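Local coordinates for glucose-6-phosphate isomerase (Plasmodium falciparum, PDB 3QKI), which probably interconverts alpha-D-glucose 6-phosphate and beta-D-fructose 6-phosphate, the second step of glycolysis, at residues 62-67 / 514-519. Numbering follows the deposited sequence.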
ATOM      1  N   LYS A  62      23.113  -0.785  18.967  1.00 34.22           N
ATOM      2  CA  LYS A  62      24.003  -1.208  17.889  1.00 34.28           C
ATOM      3  C   LYS A  62      24.216  -0.055  16.877  1.00 39.63           C
ATOM      4  O   LYS A  62      24.696   1.022  17.247  1.00 40.61           O
ATOM      5  CB  LYS A  62      23.514  -2.522  17.194  1.00 36.19           C
ATOM      6  CG  LYS A  62      23.311  -3.717  18.130  1.00 41.29           C
ATOM      7  CD  LYS A  62      24.563  -4.552  18.313  1.00 44.10           C
ATOM      8  CE  LYS A  62      24.296  -5.703  19.247  1.00 48.40           C
ATOM      9  NZ  LYS A  62      25.562  -6.379  19.651  1.00 55.07           N
ATOM     10  N   ASN A  63      23.797  -0.300  15.632  1.00 35.73           N
ATOM     11  CA  ASN A  63      23.952   0.596  14.496  0.50 35.09           C
ATOM     12  C   ASN A  63      22.733   1.504  14.221  1.00 35.90           C
ATOM     13  O   ASN A  63      22.486   1.879  13.065  1.00 36.04           O
ATOM     14  CB  ASN A  63      24.384  -0.220  13.263  0.50 36.53           C
ATOM     15  CG  ASN A  63      23.803  -1.614  13.172  0.50 46.56           C
ATOM     16  OD1 ASN A  63      22.801  -1.841  12.497  0.50 52.05           O
ATOM     17  ND2 ASN A  63      24.433  -2.580  13.825  0.50 24.63           N
ATOM     18  N   PHE A  64      21.970   1.880  15.283  1.00 26.07           N
ATOM     19  CA  PHE A  64      20.797   2.735  15.113  1.00 24.70           C
ATOM     20  C   PHE A  64      20.365   3.557  16.294  1.00 26.77           C
ATOM     21  O   PHE A  64      20.600   3.174  17.448  1.00 27.08           O
ATOM     22  CB  PHE A  64      19.609   1.959  14.514  1.00 26.08           C
ATOM     23  CG  PHE A  64      18.685   1.223  15.460  1.00 27.43           C
ATOM     24  CD1 PHE A  64      18.894  -0.117  15.756  1.00 30.15           C
ATOM     25  CD2 PHE A  64      17.544   1.835  15.958  1.00 29.56           C
ATOM     26  CE1 PHE A  64      18.024  -0.807  16.598  1.00 30.59           C
ATOM     27  CE2 PHE A  64      16.670   1.141  16.799  1.00 32.52           C
ATOM     28  CZ  PHE A  64      16.907  -0.175  17.101  1.00 30.39           C
ATOM     29  N   TYR A  65      19.672   4.662  15.996  1.00 21.69           N
ATOM     30  CA  TYR A  65      19.051   5.561  16.956  1.00 21.61           C
ATOM     31  C   TYR A  65      17.520   5.499  16.806  1.00 21.52           C
ATOM     32  O   TYR A  65      16.994   5.458  15.685  1.00 18.90           O
ATOM     33  CB  TYR A  65      19.487   7.024  16.696  1.00 25.36           C
ATOM     34  CG  TYR A  65      20.870   7.435  17.172  1.00 31.04           C
ATOM     35  CD1 TYR A  65      21.082   8.680  17.757  1.00 35.16           C
ATOM     36  CD2 TYR A  65      21.986   6.639  16.922  1.00 32.20           C
ATOM     37  CE1 TYR A  65      22.359   9.090  18.148  1.00 37.98           C
ATOM     38  CE2 TYR A  65      23.259   7.016  17.355  1.00 33.27           C
ATOM     39  CZ  TYR A  65      23.442   8.243  17.966  1.00 43.17           C
ATOM     40  OH  TYR A  65      24.706   8.639  18.342  1.00 45.67           O
ATOM     41  N   MET A  66      16.811   5.485  17.926  1.00 16.29           N
ATOM     42  CA  MET A  66      15.365   5.626  17.918  1.00 16.12           C
ATOM     43  C   MET A  66      15.096   6.934  18.647  1.00 19.65           C
ATOM     44  O   MET A  66      15.545   7.119  19.785  1.00 18.16           O
ATOM     45  CB  MET A  66      14.613   4.482  18.606  1.00 18.73           C
ATOM     46  CG  MET A  66      13.114   4.696  18.542  1.00 22.85           C
ATOM     47  SD  MET A  66      12.087   3.390  19.214  1.00 28.39           S
ATOM     48  CE  MET A  66      12.503   3.582  21.043  1.00 24.58           C
ATOM     49  N   ASP A  67      14.384   7.842  17.978  1.00 16.51           N
ATOM     50  CA  ASP A  67      14.053   9.145  18.522  1.00 14.45           C
ATOM     51  C   ASP A  67      12.543   9.245  18.794  1.00 16.40           C
ATOM     52  O   ASP A  67      11.735   9.379  17.868  1.00 14.32           O
ATOM     53  CB  ASP A  67      14.596  10.249  17.571  1.00 14.25           C
ATOM     54  CG  ASP A  67      14.317  11.683  17.972  1.00 16.04           C
ATOM     55  OD1 ASP A  67      13.605  11.892  18.967  1.00 18.55           O
ATOM     56  OD2 ASP A  67      14.774  12.614  17.245  1.00 17.76           O
ATOM     57  N   THR A 514       8.005   9.116  15.277  1.00 15.08           N
ATOM     58  CA  THR A 514       9.132   8.360  15.776  1.00 14.52           C
ATOM     59  C   THR A 514      10.124   8.308  14.631  1.00 19.24           C
ATOM     60  O   THR A 514       9.728   8.048  13.491  1.00 20.01           O
ATOM     61  CB  THR A 514       8.712   6.954  16.211  1.00 19.97           C
ATOM     62  OG1 THR A 514       7.762   7.072  17.269  1.00 23.18           O
ATOM     63  CG2 THR A 514       9.904   6.123  16.664  1.00 16.32           C
ATOM     64  N   LEU A 515      11.394   8.579  14.914  1.00 17.36           N
ATOM     65  CA  LEU A 515      12.463   8.476  13.924  1.00 18.61           C
ATOM     66  C   LEU A 515      13.353   7.289  14.246  1.00 21.30           C
ATOM     67  O   LEU A 515      13.814   7.142  15.379  1.00 22.30           O
ATOM     68  CB  LEU A 515      13.320   9.751  13.842  1.00 19.58           C
ATOM     69  CG  LEU A 515      12.659  11.048  13.396  1.00 26.77           C
ATOM     70  CD1 LEU A 515      13.668  12.183  13.434  1.00 28.75           C
ATOM     71  CD2 LEU A 515      12.197  10.966  11.979  1.00 26.92           C
ATOM     72  N   LEU A 516      13.595   6.441  13.250  1.00 17.77           N
ATOM     73  CA  LEU A 516      14.507   5.294  13.341  1.00 17.74           C
ATOM     74  C   LEU A 516      15.604   5.555  12.315  1.00 19.02           C
ATOM     75  O   LEU A 516      15.313   5.593  11.109  1.00 18.14           O
ATOM     76  CB  LEU A 516      13.798   3.949  13.060  1.00 17.74           C
ATOM     77  CG  LEU A 516      12.800   3.462  14.101  1.00 25.67           C
ATOM     78  CD1 LEU A 516      11.932   2.321  13.549  1.00 26.12           C
ATOM     79  CD2 LEU A 516      13.506   2.968  15.365  1.00 28.85           C
ATOM     80  N   LEU A 517      16.847   5.796  12.793  1.00 14.47           N
ATOM     81  CA  LEU A 517      17.962   6.093  11.897  1.00 15.08           C
ATOM     82  C   LEU A 517      19.063   5.062  12.045  1.00 19.13           C
ATOM     83  O   LEU A 517      19.689   4.993  13.097  1.00 17.97           O
ATOM     84  CB  LEU A 517      18.497   7.548  12.076  1.00 15.20           C
ATOM     85  CG  LEU A 517      19.716   7.985  11.224  1.00 18.70           C
ATOM     86  CD1 LEU A 517      19.454   7.816   9.715  1.00 18.11           C
ATOM     87  CD2 LEU A 517      20.082   9.435  11.513  1.00 18.16           C
ATOM     88  N   PHE A 518      19.286   4.267  10.982  1.00 14.87           N
ATOM     89  CA  PHE A 518      20.307   3.209  10.962  1.00 13.54           C
ATOM     90  C   PHE A 518      21.510   3.683  10.178  1.00 19.61           C
ATOM     91  O   PHE A 518      21.387   4.599   9.370  1.00 18.34           O
ATOM     92  CB  PHE A 518      19.743   1.941  10.290  1.00 14.76           C
ATOM     93  CG  PHE A 518      18.582   1.237  10.974  1.00 16.61           C
ATOM     94  CD1 PHE A 518      18.797   0.117  11.763  1.00 16.59           C
ATOM     95  CD2 PHE A 518      17.275   1.674  10.791  1.00 16.84           C
ATOM     96  CE1 PHE A 518      17.733  -0.536  12.391  1.00 17.92           C
ATOM     97  CE2 PHE A 518      16.211   1.015  11.397  1.00 17.81           C
ATOM     98  CZ  PHE A 518      16.441  -0.093  12.194  1.00 16.29           C
ATOM     99  N   ASP A 519      22.672   3.052  10.351  1.00 17.50           N
ATOM    100  CA  ASP A 519      23.801   3.480   9.528  1.00 18.67           C
ATOM    101  C   ASP A 519      23.662   2.969   8.079  1.00 22.68           C
ATOM    102  O   ASP A 519      23.807   3.724   7.119  1.00 23.05           O
ATOM    103  CB  ASP A 519      25.147   3.083  10.163  1.00 22.04           C
ATOM    104  CG  ASP A 519      25.435   1.594  10.269  1.00 47.57           C
ATOM    105  OD1 ASP A 519      24.466   0.786  10.221  1.00 51.06           O
ATOM    106  OD2 ASP A 519      26.628   1.230  10.404  1.00 60.96           O
TER
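Phe-64 and Phe-518 form a non-hydrogen-bonded pair and lie side by side on one face of the sheet. Their ring centroids are 4.7 Å apart and the planes meet obliquely at 31°. Phe-64 CB sits over the Phe-518 ring, 3.4 Å from Phe-518 CD1, in a CH-pi contact. A chi1 of 87° puts Phe-64 CG between the backbone N and the carbonyl carbon, and Phe-64 CE2 meets CD2 of Leu-516. Leu-516 CD2 also packs 3.6 Å from Met-66 CG. Ile-356, at the start of helix 356-371, packs on Phe-64 and Met-66. Strands 64-67 and 514-518 run antiparallel as neighbouring inner strands of the mixed sheet of the second sugar-isomerase (SIS) domain, to which 64-70 is added from near the N-terminus; 513-518 passes the pairing on to 443-448. Tyr-65 N to Leu-517 O and Leu-517 N to Tyr-65 O are nearly straight bonds, both 2.9 Å. Asp-67 and Leu-515 are the next hydrogen-bonded pair. The opposite face, with Tyr-65 and Leu-517, meets the second subunit, whose Tyr-593 stacks on Tyr-65. The Asn-63/Asp-519 end is partly exposed. There Asp-519 N bonds to Asn-63 O at 3.0 Å, bent to 142°.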